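Local coordinates for putative cell adhesion protein (PDB 3LIU) that is a putative fimbrillin of the FimA/Mfa1 family and probably serves as a structural or adhesive subunit of a bacterial pilus, at residues I114-E119 against A206-V211; T222-F227 against E286-E291; G234-K239 against L260-D265. All blocks are in the same frame, centred on the assembly; numbering follows the deposited sequence.

Interaction 1: residues I114-E119 against A206-V211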
loop_
_atom_site.group_PDB
_atom_site.type_symbol
_atom_site.label_atom_id
_atom_site.label_comp_id
_atom_site.label_asym_id
_atom_site.label_seq_id
_atom_site.Cartn_x
_atom_site.Cartn_y
_atom_site.Cartn_z
ATOM N N ILE A 114 -6.568 9.551 -1.576
ATOM C CA ILE A 114 -7.407 8.341 -1.362
ATOM C C ILE A 114 -7.267 7.903 0.118
ATOM O O ILE A 114 -6.288 8.286 0.791
ATOM C CB ILE A 114 -7.069 7.178 -2.379
ATOM C CG1 ILE A 114 -5.578 6.836 -2.337
ATOM C CG2 ILE A 114 -7.662 7.535 -3.785
ATOM C CD1 ILE A 114 -5.046 5.642 -3.310
ATOM N N ASN A 115 -8.237 7.126 0.612
ATOM C CA ASN A 115 -8.348 6.761 2.029
ATOM C C ASN A 115 -8.271 5.255 2.221
ATOM O O ASN A 115 -8.936 4.484 1.524
ATOM C CB ASN A 115 -9.644 7.293 2.608
ATOM C CG ASN A 115 -9.778 8.774 2.416
ATOM O OD1 ASN A 115 -9.067 9.567 3.067
ATOM N ND2 ASN A 115 -10.656 9.171 1.493
ATOM N N LEU A 116 -7.420 4.851 3.145
ATOM C CA LEU A 116 -7.025 3.437 3.307
ATOM C C LEU A 116 -8.197 2.560 3.668
ATOM O O LEU A 116 -8.282 1.447 3.196
ATOM C CB LEU A 116 -5.892 3.289 4.343
ATOM C CG LEU A 116 -5.319 1.869 4.481
ATOM C CD1 LEU A 116 -4.782 1.330 3.113
ATOM C CD2 LEU A 116 -4.153 1.814 5.538
ATOM N N SER A 117 -9.136 3.098 4.445
ATOM C CA SER A 117 -10.278 2.348 4.870
ATOM C C SER A 117 -11.193 1.921 3.708
ATOM O O SER A 117 -12.016 1.020 3.912
ATOM C CB SER A 117 -11.078 3.145 5.952
ATOM O OG SER A 117 -11.586 4.342 5.385
ATOM N N ASP A 118 -11.063 2.549 2.524
ATOM C CA ASP A 118 -11.722 2.069 1.328
ATOM C C ASP A 118 -11.044 0.891 0.661
ATOM O O ASP A 118 -11.651 0.318 -0.239
ATOM C CB ASP A 118 -11.826 3.142 0.240
ATOM C CG ASP A 118 -12.710 4.317 0.642
ATOM O OD1 ASP A 118 -13.641 4.104 1.399
ATOM O OD2 ASP A 118 -12.460 5.430 0.186
ATOM N N GLU A 119 -9.815 0.531 1.043
ATOM C CA GLU A 119 -9.067 -0.497 0.260
ATOM C C GLU A 119 -9.391 -1.940 0.665
ATOM O O GLU A 119 -8.664 -2.565 1.420
ATOM C CB GLU A 119 -7.562 -0.249 0.321
ATOM C CG GLU A 119 -7.146 1.150 -0.108
ATOM C CD GLU A 119 -7.331 1.420 -1.612
ATOM O OE1 GLU A 119 -7.742 0.513 -2.395
ATOM O OE2 GLU A 119 -7.096 2.579 -2.001
ATOM N N ALA A 206 1.112 -0.736 13.045
ATOM C CA ALA A 206 1.013 0.620 13.656
ATOM C C ALA A 206 1.661 1.627 12.712
ATOM O O ALA A 206 2.538 1.269 11.944
ATOM C CB ALA A 206 1.696 0.656 15.047
ATOM N N SER A 207 1.263 2.894 12.776
ATOM C CA SER A 207 1.781 3.910 11.868
ATOM C C SER A 207 1.694 3.564 10.388
ATOM O O SER A 207 2.616 3.837 9.629
ATOM C CB SER A 207 3.227 4.311 12.218
ATOM O OG SER A 207 3.277 4.803 13.547
ATOM N N ALA A 208 0.543 3.026 9.974
ATOM C CA ALA A 208 0.198 2.867 8.557
ATOM C C ALA A 208 -0.290 4.228 8.083
ATOM O O ALA A 208 -1.219 4.779 8.683
ATOM C CB ALA A 208 -0.934 1.805 8.396
ATOM N N LYS A 209 0.331 4.797 7.054
ATOM C CA LYS A 209 -0.227 6.014 6.473
ATOM C C LYS A 209 -1.584 5.660 5.883
ATOM O O LYS A 209 -1.721 4.709 5.108
ATOM C CB LYS A 209 0.711 6.656 5.475
ATOM C CG LYS A 209 1.824 7.420 6.166
ATOM C CD LYS A 209 2.605 8.326 5.278
ATOM C CE LYS A 209 3.626 9.153 6.093
ATOM N NZ LYS A 209 4.483 10.026 5.268
ATOM N N GLY A 210 -2.607 6.391 6.311
ATOM C CA GLY A 210 -3.957 6.081 5.891
ATOM C C GLY A 210 -4.433 6.924 4.751
ATOM O O GLY A 210 -5.590 6.820 4.344
ATOM N N VAL A 211 -3.536 7.772 4.238
ATOM C CA VAL A 211 -3.805 8.612 3.063
ATOM C C VAL A 211 -2.653 8.484 2.067
ATOM O O VAL A 211 -1.504 8.211 2.445
ATOM C CB VAL A 211 -3.980 10.111 3.390
ATOM C CG1 VAL A 211 -5.258 10.402 4.185
ATOM C CG2 VAL A 211 -2.720 10.663 4.132
HETATM O O HOH W 1 -7.852 8.148 5.449
#
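Asn115 and Val211 form an antiparallel bridge of the non-hydrogen-bonded kind, buried close to the middle of the chain, where the end of strand 113-115 runs beside the long strand 193-213. Ile114 continues the pairing to Ser212; in the other direction it ends as the chain turns, beyond Asn115, into the 3-10 segment 116-118, in which Asp118 N returns to Asn115 O. At the point of departure Leu116 N donates to Gly210 O at 2.9 Å, with an N-H...O angle of 153° and the donor tilted out of the carbonyl plane. The same oxygen is gripped a second time by a water, 2.8 Å from Gly210 O, which also donates to Asn115 OD1 and so links the amide side chain to the opposite backbone. Val211 CA also makes a CA-H...O contact to Ile114 O at 3.4 Å.

This is a beta bridge at the edge of a mixed sheet, and it joins strand 113-115 to strand 193-213, with 87 residues between the closest ends of the two segments. On the face carrying Asn115 and Val211 the two side chains cross at a slant, OD1 lying 4.1 Å from Val211 CG1. Leu116 turns toward the other strand: with CG anti to the backbone N (chi1 -174°), CD2 extends along it to lie 3.8 Å from Lys209 O and to brush Ala208 CB. Its CB sits against Gly210, 3.7 Å from Gly210 CA. Lys209 instead sends its amine away, into salt bridges with Glu224 and Glu291.

Interaction 2: residues T222-F227 against E286-E291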
loop_
_atom_site.group_PDB
_atom_site.type_symbol
_atom_site.label_atom_id
_atom_site.label_comp_id
_atom_site.label_asym_id
_atom_site.label_seq_id
_atom_site.Cartn_x
_atom_site.Cartn_y
_atom_site.Cartn_z
ATOM N N THR A 222 6.445 7.450 -6.725
ATOM C CA THR A 222 5.993 7.697 -5.366
ATOM C C THR A 222 4.669 8.458 -5.361
ATOM O O THR A 222 4.441 9.358 -6.188
ATOM C CB THR A 222 7.088 8.405 -4.518
ATOM O OG1 THR A 222 6.609 8.547 -3.179
ATOM C CG2 THR A 222 7.434 9.782 -5.055
ATOM N N ILE A 223 3.778 8.020 -4.471
ATOM C CA ILE A 223 2.467 8.596 -4.272
ATOM C C ILE A 223 2.246 8.898 -2.785
ATOM O O ILE A 223 1.137 9.194 -2.350
ATOM C CB ILE A 223 1.331 7.648 -4.768
ATOM C CG1 ILE A 223 1.498 6.257 -4.175
ATOM C CG2 ILE A 223 1.277 7.655 -6.326
ATOM C CD1 ILE A 223 0.390 5.222 -4.533
ATOM N N GLU A 224 3.302 8.759 -1.999
ATOM C CA GLU A 224 3.269 9.010 -0.563
ATOM C C GLU A 224 2.885 10.440 -0.269
ATOM O O GLU A 224 3.375 11.374 -0.923
ATOM C CB GLU A 224 4.670 8.771 0.050
ATOM C CG GLU A 224 4.730 8.965 1.598
ATOM C CD GLU A 224 6.097 8.621 2.188
ATOM O OE1 GLU A 224 7.019 8.331 1.412
ATOM O OE2 GLU A 224 6.240 8.601 3.432
ATOM N N LYS A 225 2.057 10.620 0.750
ATOM C CA LYS A 225 1.731 11.956 1.259
ATOM C C LYS A 225 2.677 12.325 2.391
ATOM O O LYS A 225 2.860 11.548 3.334
ATOM C CB LYS A 225 0.323 11.988 1.826
ATOM C CG LYS A 225 -0.827 11.948 0.820
ATOM C CD LYS A 225 -0.706 13.012 -0.281
ATOM C CE LYS A 225 -2.071 13.250 -0.951
ATOM N NZ LYS A 225 -2.000 14.130 -2.145
ATOM N N ASP A 226 3.280 13.514 2.292
ATOM C CA ASP A 226 4.010 14.078 3.406
ATOM C C ASP A 226 3.043 14.356 4.536
ATOM O O ASP A 226 1.895 14.727 4.297
ATOM C CB ASP A 226 4.671 15.393 3.018
ATOM C CG ASP A 226 5.814 15.220 2.096
ATOM O OD1 ASP A 226 6.256 14.098 1.838
ATOM O OD2 ASP A 226 6.304 16.237 1.639
ATOM N N PHE A 227 3.510 14.189 5.763
ATOM C CA PHE A 227 2.708 14.476 6.975
ATOM C C PHE A 227 3.305 15.657 7.713
ATOM O O PHE A 227 4.480 15.970 7.551
ATOM C CB PHE A 227 2.658 13.252 7.894
ATOM C CG PHE A 227 1.569 12.251 7.576
ATOM C CD1 PHE A 227 1.218 11.927 6.245
ATOM C CD2 PHE A 227 0.969 11.552 8.610
ATOM C CE1 PHE A 227 0.272 10.934 5.975
ATOM C CE2 PHE A 227 0.006 10.548 8.360
ATOM C CZ PHE A 227 -0.346 10.231 7.067
ATOM N N GLU A 286 1.930 3.970 1.079
ATOM C CA GLU A 286 3.358 4.236 1.218
ATOM C C GLU A 286 3.651 5.014 2.476
ATOM O O GLU A 286 2.895 5.903 2.884
ATOM C CB GLU A 286 3.927 5.008 0.020
ATOM C CG GLU A 286 3.810 4.273 -1.310
ATOM C CD GLU A 286 4.712 4.842 -2.401
ATOM O OE1 GLU A 286 4.796 6.087 -2.509
ATOM O OE2 GLU A 286 5.273 4.030 -3.192
ATOM N N ASN A 287 4.751 4.633 3.097
ATOM C CA ASN A 287 5.357 5.358 4.181
ATOM C C ASN A 287 6.875 5.099 4.196
ATOM O O ASN A 287 7.332 3.984 4.501
ATOM C CB ASN A 287 4.751 4.947 5.509
ATOM C CG ASN A 287 5.303 5.772 6.671
ATOM O OD1 ASN A 287 6.106 6.667 6.452
ATOM N ND2 ASN A 287 4.915 5.435 7.905
ATOM N N THR A 288 7.623 6.094 3.779
ATOM C CA THR A 288 9.079 6.076 3.836
ATOM C C THR A 288 9.575 7.143 4.758
ATOM O O THR A 288 10.679 7.049 5.274
ATOM C CB THR A 288 9.732 6.276 2.445
ATOM O OG1 THR A 288 9.485 7.604 1.977
ATOM C CG2 THR A 288 9.148 5.252 1.459
ATOM N N LYS A 289 8.775 8.181 4.977
ATOM C CA LYS A 289 9.242 9.290 5.820
ATOM C C LYS A 289 8.934 9.144 7.308
ATOM O O LYS A 289 9.684 9.643 8.125
ATOM C CB LYS A 289 8.748 10.631 5.276
ATOM C CG LYS A 289 9.420 10.937 3.921
ATOM C CD LYS A 289 8.790 12.108 3.227
ATOM C CE LYS A 289 9.366 12.339 1.813
ATOM N NZ LYS A 289 9.017 13.744 1.372
ATOM N N GLY A 290 7.843 8.481 7.667
ATOM C CA GLY A 290 7.524 8.241 9.086
ATOM C C GLY A 290 7.521 9.502 9.942
ATOM O O GLY A 290 8.019 9.491 11.048
ATOM N N GLU A 291 6.964 10.593 9.429
ATOM C CA GLU A 291 7.045 11.872 10.162
ATOM C C GLU A 291 6.318 11.848 11.498
ATOM O O GLU A 291 5.252 11.239 11.633
ATOM C CB GLU A 291 6.529 13.054 9.341
ATOM C CG GLU A 291 7.198 13.256 8.012
ATOM C CD GLU A 291 6.396 12.579 6.883
ATOM O OE1 GLU A 291 5.932 11.443 7.080
ATOM O OE2 GLU A 291 6.183 13.223 5.841
HETATM O O HOH W 2 1.170 7.958 1.782
#
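Glu224, Glu286 and Glu291 each reach across this loop-to-loop contact to take backbone N-H groups of the other segment. Glu224 runs out extended, with CG anti to its amide nitrogen (chi1 -178°), and sets its carboxylate against the turn at Thr288. OE1 takes the Thr288 hydroxyl on its syn lone pair, OG1 at 2.6 Å. OE2 accepts Lys289 N at 3.0 Å, also syn, whereas Thr288 N comes to OE2 from above the carboxylate plane. An alanine here would probably leave the N-H groups of Thr288 and Lys289 and the Thr288 hydroxyl without their acceptor, and take one carboxylate from the Lys209 amine.

Glu286 crosses Ile223 at about a right angle; its OE1 receives Ile223 N at 2.9 Å, 42° out of the carboxylate plane. Glu291, bent at chi2 (95°), folds its OE2 back over Phe227 N, 2.8 Å away in a nearly straight bond. Nearer the surface, Lys289 slants across Asp226 to make a salt bridge, NZ to OD1 2.8 Å. In the second loop Asn287 OD1 accepts Gly290 N, an Asx motif.

Both loops pack on strand 193-213, Phe227 against Lys209 and Val211, and Asn287 against Lys209.

Interaction 3: residues G234-K239 against L260-D265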
loop_
_atom_site.group_PDB
_atom_site.type_symbol
_atom_site.label_atom_id
_atom_site.label_comp_id
_atom_site.label_asym_id
_atom_site.label_seq_id
_atom_site.Cartn_x
_atom_site.Cartn_y
_atom_site.Cartn_z
ATOM N N GLY A 234 -1.914 14.558 9.899
ATOM C CA GLY A 234 -1.288 14.389 11.183
ATOM C C GLY A 234 -1.536 13.038 11.763
ATOM O O GLY A 234 -1.811 12.076 11.037
ATOM N N TYR A 235 -1.448 12.952 13.088
ATOM C CA TYR A 235 -1.502 11.677 13.750
ATOM C C TYR A 235 -2.796 10.871 13.454
ATOM O O TYR A 235 -2.756 9.649 13.352
ATOM C CB TYR A 235 -1.292 11.818 15.258
ATOM C CG TYR A 235 0.137 12.150 15.697
ATOM C CD1 TYR A 235 1.241 11.412 15.235
ATOM C CD2 TYR A 235 0.385 13.149 16.598
ATOM C CE1 TYR A 235 2.539 11.724 15.628
ATOM C CE2 TYR A 235 1.705 13.451 17.007
ATOM C CZ TYR A 235 2.764 12.722 16.514
ATOM O OH TYR A 235 4.044 12.990 16.886
ATOM N N LEU A 236 -3.939 11.528 13.361
ATOM C CA LEU A 236 -5.191 10.788 13.126
ATOM C C LEU A 236 -5.187 10.118 11.720
ATOM O O LEU A 236 -5.981 9.203 11.460
ATOM C CB LEU A 236 -6.402 11.710 13.251
ATOM C CG LEU A 236 -6.709 12.252 14.659
ATOM C CD1 LEU A 236 -7.765 13.317 14.534
ATOM C CD2 LEU A 236 -7.154 11.177 15.615
ATOM N N ASP A 237 -4.284 10.583 10.851
ATOM C CA ASP A 237 -4.112 10.070 9.475
ATOM C C ASP A 237 -3.193 8.880 9.371
ATOM O O ASP A 237 -3.156 8.238 8.329
ATOM C CB ASP A 237 -3.611 11.181 8.565
ATOM C CG ASP A 237 -4.629 12.312 8.426
ATOM O OD1 ASP A 237 -5.689 12.039 7.832
ATOM O OD2 ASP A 237 -4.351 13.438 8.880
ATOM N N TYR A 238 -2.425 8.620 10.430
ATOM C CA TYR A 238 -1.829 7.324 10.672
ATOM C C TYR A 238 -2.906 6.361 11.192
ATOM O O TYR A 238 -3.743 6.744 11.999
ATOM C CB TYR A 238 -0.682 7.400 11.711
ATOM C CG TYR A 238 0.620 7.987 11.215
ATOM C CD1 TYR A 238 1.365 7.331 10.241
ATOM C CD2 TYR A 238 1.153 9.158 11.761
ATOM C CE1 TYR A 238 2.556 7.818 9.815
ATOM C CE2 TYR A 238 2.357 9.658 11.323
ATOM C CZ TYR A 238 3.057 8.959 10.333
ATOM O OH TYR A 238 4.246 9.399 9.848
ATOM N N LYS A 239 -2.843 5.097 10.763
ATOM C CA LYS A 239 -3.796 4.093 11.163
ATOM C C LYS A 239 -3.121 2.948 11.903
ATOM O O LYS A 239 -1.990 2.617 11.649
ATOM C CB LYS A 239 -4.576 3.553 9.947
ATOM C CG LYS A 239 -5.176 4.592 9.014
ATOM C CD LYS A 239 -6.119 5.600 9.706
ATOM C CE LYS A 239 -6.512 6.742 8.783
ATOM N NZ LYS A 239 -7.402 7.748 9.450
ATOM N N LEU A 260 -2.025 9.911 18.962
ATOM C CA LEU A 260 -3.276 9.186 18.889
ATOM C C LEU A 260 -3.547 8.956 17.412
ATOM O O LEU A 260 -3.886 9.860 16.684
ATOM C CB LEU A 260 -4.417 9.967 19.549
ATOM C CG LEU A 260 -5.858 9.431 19.516
ATOM C CD1 LEU A 260 -5.961 8.050 20.160
ATOM C CD2 LEU A 260 -6.834 10.412 20.249
ATOM N N GLN A 261 -3.405 7.710 17.007
ATOM C CA GLN A 261 -3.647 7.276 15.665
ATOM C C GLN A 261 -5.057 6.654 15.631
ATOM O O GLN A 261 -5.615 6.246 16.649
ATOM C CB GLN A 261 -2.579 6.228 15.284
ATOM C CG GLN A 261 -1.163 6.777 15.428
ATOM C CD GLN A 261 -0.092 5.845 14.848
ATOM O OE1 GLN A 261 -0.405 4.803 14.258
ATOM N NE2 GLN A 261 1.167 6.253 14.971
ATOM N N THR A 262 -5.618 6.585 14.434
ATOM C CA THR A 262 -6.966 6.052 14.232
ATOM C C THR A 262 -6.972 4.530 14.079
ATOM O O THR A 262 -6.284 3.952 13.210
ATOM C CB THR A 262 -7.587 6.732 12.999
ATOM O OG1 THR A 262 -7.610 8.161 13.209
ATOM C CG2 THR A 262 -9.019 6.214 12.698
ATOM N N LYS A 263 -7.769 3.871 14.920
ATOM C CA LYS A 263 -7.951 2.447 14.827
ATOM C C LYS A 263 -8.652 2.031 13.543
ATOM O O LYS A 263 -9.665 2.607 13.142
ATOM C CB LYS A 263 -8.765 1.960 15.987
ATOM C CG LYS A 263 -8.986 0.448 16.030
ATOM C CD LYS A 263 -9.352 0.032 17.449
ATOM C CE LYS A 263 -10.484 -0.925 17.527
ATOM N NZ LYS A 263 -11.721 -0.218 17.344
ATOM N N TYR A 264 -8.091 1.025 12.917
ATOM C CA TYR A 264 -8.668 0.411 11.750
ATOM C C TYR A 264 -8.560 -1.088 11.985
ATOM O O TYR A 264 -7.459 -1.647 11.965
ATOM C CB TYR A 264 -7.919 0.886 10.484
ATOM C CG TYR A 264 -8.439 0.355 9.182
ATOM C CD1 TYR A 264 -9.795 0.088 9.001
ATOM C CD2 TYR A 264 -7.592 0.174 8.106
ATOM C CE1 TYR A 264 -10.274 -0.411 7.814
ATOM C CE2 TYR A 264 -8.078 -0.342 6.898
ATOM C CZ TYR A 264 -9.415 -0.626 6.770
ATOM O OH TYR A 264 -9.912 -1.140 5.616
ATOM N N ASP A 265 -9.710 -1.729 12.194
ATOM C CA ASP A 265 -9.756 -3.146 12.572
ATOM C C ASP A 265 -9.080 -4.075 11.558
ATOM O O ASP A 265 -8.631 -5.164 11.927
ATOM C CB ASP A 265 -11.210 -3.620 12.808
ATOM C CG ASP A 265 -11.841 -2.995 14.061
ATOM O OD1 ASP A 265 -11.107 -2.563 14.951
ATOM O OD2 ASP A 265 -13.060 -2.880 14.117
#
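Thr262 and Lys239 are paired in a parallel bridge between strands 262-263 and 238-240, and their side chains lie alongside each other, pointing the same way. Lys239 can be followed outward. CB is 3.7 Å from Thr262 O and also approaches Tyr264 CB. CG packs on Gly210 of strand 193-213. The chain then bends at chi2 (-56°), which brings CD over Thr262 CB at 3.8 Å and curls the amine back toward its own segment. At the tip, NZ lies 3.7 Å from Thr262 CB and donates to Leu236 O at 2.9 Å in the carbonyl plane.

That oxygen is shared. Thr262 OG1 donates to Leu236 O at 2.6 Å on a lone pair, while Thr262 N donates to Tyr238 O, joining the strands through their backbones. Just before the strand, Gln261 extends across Tyr238, its CD 3.6 Å from Tyr238 CB, with ring and amide planes 26° apart; its NE2 goes on to Ser207 and Lys258. Tyr235 O receives a CA-H...O contact from Gln261 CA.

Two donors on one oxygen, a hydroxyl and a probably charged amine, are likely to polarise the Leu236 peptide, and they tie Thr262 and Lys239 to the same carbonyl.

Overall arrangement
From the N terminus, the first segment reached is 114-119, and interaction 1 closes a long loop when the chain comes back along strand 193-213 at 206-211. Only then does interaction 2 open, at 222-227, closing at 286-291; the two are in series. Interaction 3 opens and closes inside that second loop, so 234-239 and 260-265 are nested within it, and no pair of contacts crosses. Strand 193-213 is common ground: strand 238-240 of interaction 3 pairs beside it, extending the sheet of interaction 1, while the loops of interaction 2 pack against it. Tyr238 OH, hydrogen-bonded to Glu291 O, joins interactions 2 and 3 directly.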